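Local coordinates for protein integral membrane indolylacetylinositol arabinosyltransferase EmbB (Mycolicibacterium smegmatis MC2 155, PDB 7BVC) that probably polymerises arabinose into the arabinan of arabinogalactan, working as a membrane-embedded arabinosyltransferase of mycobacterial cell wall synthesis, and binds ethambutol, at residues A81-S86 against I148-N153; V130-V135 against T178-P183. One frame throughout, in Å; residues are numbered along the deposited sequence.

Interaction 1: residues A81-S86 against I148-N153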
loop_
_atom_site.group_PDB
_atom_site.type_symbol
_atom_site.label_atom_id
_atom_site.label_comp_id
_atom_site.label_asym_id
_atom_site.label_seq_id
_atom_site.Cartn_x
_atom_site.Cartn_y
_atom_site.Cartn_z
ATOM N N ALA B 81 39.557 26.013 -11.944
ATOM C CA ALA B 81 39.952 25.971 -13.343
ATOM C C ALA B 81 40.340 27.368 -13.797
ATOM O O ALA B 81 39.590 28.324 -13.576
ATOM C CB ALA B 81 38.825 25.424 -14.221
ATOM N N THR B 82 41.507 27.482 -14.432
ATOM C CA THR B 82 41.995 28.747 -14.974
ATOM C C THR B 82 42.276 28.551 -16.456
ATOM O O THR B 82 43.260 27.902 -16.825
ATOM C CB THR B 82 43.254 29.223 -14.249
ATOM O OG1 THR B 82 44.398 28.547 -14.786
ATOM C CG2 THR B 82 43.158 28.940 -12.759
ATOM N N VAL B 83 41.421 29.113 -17.296
ATOM C CA VAL B 83 41.501 28.988 -18.749
ATOM C C VAL B 83 41.933 30.338 -19.313
ATOM O O VAL B 83 41.238 31.336 -19.101
ATOM C CB VAL B 83 40.154 28.552 -19.344
ATOM C CG1 VAL B 83 40.261 28.417 -20.851
ATOM C CG2 VAL B 83 39.693 27.251 -18.706
ATOM N N PRO B 84 43.065 30.427 -20.009
ATOM C CA PRO B 84 43.459 31.709 -20.604
ATOM C C PRO B 84 42.479 32.155 -21.680
ATOM O O PRO B 84 41.771 31.348 -22.287
ATOM C CB PRO B 84 44.845 31.416 -21.192
ATOM C CG PRO B 84 44.909 29.926 -21.312
ATOM C CD PRO B 84 44.094 29.392 -20.186
ATOM N N CYS B 85 42.446 33.469 -21.918
ATOM C CA CYS B 85 41.577 34.034 -22.941
ATOM C C CYS B 85 42.206 33.991 -24.329
ATOM O O CYS B 85 41.634 34.549 -25.268
ATOM C CB CYS B 85 41.191 35.471 -22.561
ATOM S SG CYS B 85 40.195 35.549 -21.046
ATOM N N SER B 86 43.347 33.322 -24.481
ATOM C CA SER B 86 44.003 33.132 -25.767
ATOM C C SER B 86 43.605 31.834 -26.460
ATOM O O SER B 86 44.104 31.559 -27.556
ATOM C CB SER B 86 45.527 33.159 -25.600
ATOM O OG SER B 86 45.979 32.022 -24.877
ATOM N N ILE B 148 40.372 33.269 -17.168
ATOM C CA ILE B 148 39.012 32.989 -16.717
ATOM C C ILE B 148 39.125 31.962 -15.600
ATOM O O ILE B 148 39.659 30.869 -15.816
ATOM C CB ILE B 148 38.110 32.451 -17.842
ATOM C CG1 ILE B 148 37.947 33.481 -18.960
ATOM C CG2 ILE B 148 36.753 32.062 -17.289
ATOM C CD1 ILE B 148 37.259 32.943 -20.189
ATOM N N GLU B 149 38.628 32.304 -14.415
ATOM C CA GLU B 149 38.821 31.489 -13.220
ATOM C C GLU B 149 37.467 31.067 -12.669
ATOM O O GLU B 149 36.664 31.914 -12.277
ATOM C CB GLU B 149 39.632 32.253 -12.174
ATOM C CG GLU B 149 41.083 32.452 -12.589
ATOM C CD GLU B 149 41.866 33.299 -11.612
ATOM O OE1 GLU B 149 41.241 33.929 -10.735
ATOM O OE2 GLU B 149 43.110 33.332 -11.722
ATOM N N ILE B 150 37.238 29.759 -12.595
ATOM C CA ILE B 150 35.887 29.207 -12.510
ATOM C C ILE B 150 35.667 28.511 -11.171
ATOM O O ILE B 150 35.082 27.423 -11.114
ATOM C CB ILE B 150 35.612 28.264 -13.694
ATOM C CG1 ILE B 150 36.219 28.843 -14.969
ATOM C CG2 ILE B 150 34.119 28.100 -13.916
ATOM C CD1 ILE B 150 36.041 27.970 -16.182
ATOM N N THR B 151 36.166 29.117 -10.093
ATOM C CA THR B 151 36.250 28.451 -8.795
ATOM C C THR B 151 34.886 27.939 -8.335
ATOM O O THR B 151 33.856 28.573 -8.572
ATOM C CB THR B 151 36.827 29.418 -7.753
ATOM O OG1 THR B 151 38.101 29.895 -8.201
ATOM C CG2 THR B 151 37.012 28.728 -6.415
ATOM N N SER B 152 34.890 26.773 -7.687
ATOM C CA SER B 152 33.660 26.176 -7.170
ATOM C C SER B 152 33.985 25.381 -5.916
ATOM O O SER B 152 34.705 24.381 -5.987
ATOM C CB SER B 152 33.004 25.280 -8.221
ATOM O OG SER B 152 31.830 24.673 -7.712
ATOM N N ASN B 153 33.457 25.816 -4.778
ATOM C CA ASN B 153 33.723 25.170 -3.495
ATOM C C ASN B 153 32.502 25.356 -2.599
ATOM O O ASN B 153 31.411 25.686 -3.076
ATOM C CB ASN B 153 35.016 25.720 -2.872
ATOM C CG ASN B 153 35.096 27.228 -2.931
ATOM O OD1 ASN B 153 34.124 27.899 -3.275
ATOM N ND2 ASN B 153 36.257 27.772 -2.597
#
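Val83 N donates to Ile148 O at 2.9 Å, and Ile150 N donates to Ala81 O at the same length; these two backbone bonds carry the antiparallel pairing of 81-86 with 148-153. The first is the straighter, 163° at the hydrogen against 149° for the second, and in each the donor lies in the plane of the accepting carbonyl. The return bond from Ile148 N to Val83 O is weak. Between the two good bonds Thr82 faces Glu149 as a non-hydrogen-bonded pair, and both accepting carbonyls also take a CA-H contact, Glu149 CA reaching Ala81 O at 3.3 Å. The two side chains of this pair lie alongside each other and point the same way, Thr82 CG2 meeting the aliphatic Glu149 CG at 4.1 Å. The Glu149 chain runs on extended beyond CG, and its carboxylate forms a salt bridge with Arg147. The other face is apolar: Ile150 CD1 approaches Ala81 CB at 4.3 Å and comes more loosely up to Val83 CG2, while Phe99 of strand 97-100 packs against all three residues. Ile148 CG1, set beside its own backbone N (chi1 -63°), touches Cys85 SG at 3.7 Å. Strand 80-84 is the middle of a three-stranded antiparallel sheet in the concanavalin-like domain, between 147-149 and 205-207, with Thr82 bonding through its backbone to Ser205. Chemically, then, main-chain bonds hold the strands, one greasy face is buried, and the Cys85-Cys145 disulfide adds a covalent link between the two chain regions beside them.

Interaction 2: residues V130-V135 against T178-P183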
loop_
_atom_site.group_PDB
_atom_site.type_symbol
_atom_site.label_atom_id
_atom_site.label_comp_id
_atom_site.label_asym_id
_atom_site.label_seq_id
_atom_site.Cartn_x
_atom_site.Cartn_y
_atom_site.Cartn_z
ATOM N N VAL B 130 22.379 26.449 -14.522
ATOM C CA VAL B 130 22.414 27.776 -13.915
ATOM C C VAL B 130 23.469 28.565 -14.678
ATOM O O VAL B 130 24.670 28.319 -14.522
ATOM C CB VAL B 130 22.727 27.728 -12.415
ATOM C CG1 VAL B 130 23.083 29.109 -11.900
ATOM C CG2 VAL B 130 21.542 27.164 -11.650
ATOM N N VAL B 131 23.027 29.499 -15.516
ATOM C CA VAL B 131 23.957 30.279 -16.325
ATOM C C VAL B 131 24.765 31.197 -15.416
ATOM O O VAL B 131 24.211 32.025 -14.685
ATOM C CB VAL B 131 23.215 31.063 -17.416
ATOM C CG1 VAL B 131 22.055 31.856 -16.829
ATOM C CG2 VAL B 131 24.177 31.984 -18.145
ATOM N N VAL B 132 26.084 31.031 -15.437
ATOM C CA VAL B 132 26.997 31.796 -14.600
ATOM C C VAL B 132 27.984 32.518 -15.505
ATOM O O VAL B 132 28.665 31.883 -16.317
ATOM C CB VAL B 132 27.737 30.891 -13.600
ATOM C CG1 VAL B 132 28.729 31.699 -12.792
ATOM C CG2 VAL B 132 26.750 30.185 -12.692
ATOM N N ALA B 133 28.048 33.841 -15.371
ATOM C CA ALA B 133 29.057 34.669 -16.030
ATOM C C ALA B 133 29.060 34.461 -17.547
ATOM O O ALA B 133 30.038 34.015 -18.144
ATOM C CB ALA B 133 30.443 34.395 -15.443
ATOM N N SER B 134 27.930 34.800 -18.156
ATOM C CA SER B 134 27.846 34.854 -19.608
ATOM C C SER B 134 28.480 36.145 -20.109
ATOM O O SER B 134 28.292 37.211 -19.518
ATOM C CB SER B 134 26.390 34.769 -20.064
ATOM O OG SER B 134 26.290 34.859 -21.472
ATOM N N VAL B 135 29.231 36.051 -21.205
ATOM C CA VAL B 135 29.947 37.203 -21.742
ATOM C C VAL B 135 29.867 37.155 -23.264
ATOM O O VAL B 135 29.735 36.084 -23.857
ATOM C CB VAL B 135 31.414 37.227 -21.238
ATOM C CG1 VAL B 135 32.293 38.117 -22.087
ATOM C CG2 VAL B 135 31.473 37.676 -19.788
ATOM N N THR B 178 31.195 36.875 -11.472
ATOM C CA THR B 178 29.781 36.536 -11.490
ATOM C C THR B 178 29.589 35.124 -10.964
ATOM O O THR B 178 30.393 34.234 -11.248
ATOM C CB THR B 178 29.204 36.653 -12.907
ATOM O OG1 THR B 178 29.407 37.983 -13.398
ATOM C CG2 THR B 178 27.713 36.347 -12.921
ATOM N N GLY B 179 28.521 34.915 -10.203
ATOM C CA GLY B 179 28.243 33.577 -9.712
ATOM C C GLY B 179 27.143 33.572 -8.677
ATOM O O GLY B 179 26.277 34.452 -8.663
ATOM N N TYR B 180 27.190 32.558 -7.815
ATOM C CA TYR B 180 26.183 32.364 -6.788
ATOM C C TYR B 180 26.829 31.768 -5.547
ATOM O O TYR B 180 27.699 30.892 -5.670
ATOM C CB TYR B 180 25.053 31.453 -7.274
ATOM C CG TYR B 180 24.248 32.039 -8.411
ATOM C CD1 TYR B 180 24.623 31.833 -9.731
ATOM C CD2 TYR B 180 23.118 32.803 -8.164
ATOM C CE1 TYR B 180 23.897 32.370 -10.770
ATOM C CE2 TYR B 180 22.383 33.344 -9.198
ATOM C CZ TYR B 180 22.777 33.123 -10.499
ATOM O OH TYR B 180 22.050 33.658 -11.537
ATOM N N PRO B 181 26.436 32.220 -4.345
ATOM C CA PRO B 181 26.975 31.670 -3.099
ATOM C C PRO B 181 26.196 30.456 -2.597
ATOM O O PRO B 181 25.727 30.419 -1.454
ATOM C CB PRO B 181 26.860 32.854 -2.134
ATOM C CG PRO B 181 25.628 33.558 -2.595
ATOM C CD PRO B 181 25.533 33.357 -4.094
ATOM N N ASP B 182 26.053 29.449 -3.454
ATOM C CA ASP B 182 25.319 28.240 -3.126
ATOM C C ASP B 182 26.278 27.069 -2.993
ATOM O O ASP B 182 27.046 26.800 -3.925
ATOM C CB ASP B 182 24.277 27.940 -4.208
ATOM C CG ASP B 182 23.089 27.164 -3.678
ATOM O OD1 ASP B 182 22.945 27.065 -2.443
ATOM O OD2 ASP B 182 22.297 26.656 -4.499
ATOM N N PRO B 183 26.274 26.357 -1.863
ATOM C CA PRO B 183 27.159 25.195 -1.721
ATOM C C PRO B 183 26.648 23.943 -2.411
ATOM O O PRO B 183 27.362 22.933 -2.428
ATOM C CB PRO B 183 27.227 24.996 -0.204
ATOM C CG PRO B 183 25.913 25.494 0.281
ATOM C CD PRO B 183 25.527 26.636 -0.624
#
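Strand 178-180, one half of a small two-stranded antiparallel sheet with 157-159, lies against the corner where the chain bends at Ala133 between strands 131-132 and 134-136. The touching parts, 130-133 and 178-180, run 152° apart, yet no hydrogen bond joins them, and the contact is van der Waals packing, mostly by side chains. At the corner Ala133 CB meets Thr178 CB at 3.6 Å. With Thr178 OG1 beside the backbone N (chi1 -58°) and bonded to Gln176 O, Thr178 CG2 lies opposite that N and reaches Ala133 N at 3.5 Å. One residue back, the two methyls of Val132 divide the work: CG1 rests against the main chain, 3.6 Å from Gly179 CA, and CG2 reaches the edge of the Tyr180 ring, 4.0 Å from CD1. Val130 CG1 comes at the same ring obliquely, touching CE1 at 3.5 Å. Val131 O also lies at the ring edge, in its plane, 3.9 Å from CE1. Tyr180 thus meets a methyl each from Val130 and Val132 and the carbonyl oxygen of Val131, and Leu185 also touches it. Phe161 and Ala159 pack on Ala133 from beyond the segments. Strands of separate small sheets meeting without shared backbone bonds are consistent with the layered beta packing of a concanavalin-like domain.

Interactions 1 and 2 sit in the same concanavalin-like domain, their centres 13 Å apart and their nearest atoms about 4 Å apart without touching. Their segments alternate along the chain, so 130-135 falls between the two strands of interaction 1. Phe161 bridges them, packing on Ile148 in the first and on Ala133 and Val135 in the second. The strand 157-159 region also joins them through the backbone, Tyr158 bonding to Thr151 and Ala159 to Thr178. Neither contact includes a residue of the ethambutol, 4'-phosphopantetheine, cardiolipin or calcium sites, and both lie far from the chain's centre, about 43 Å and 40 Å respectively between centres.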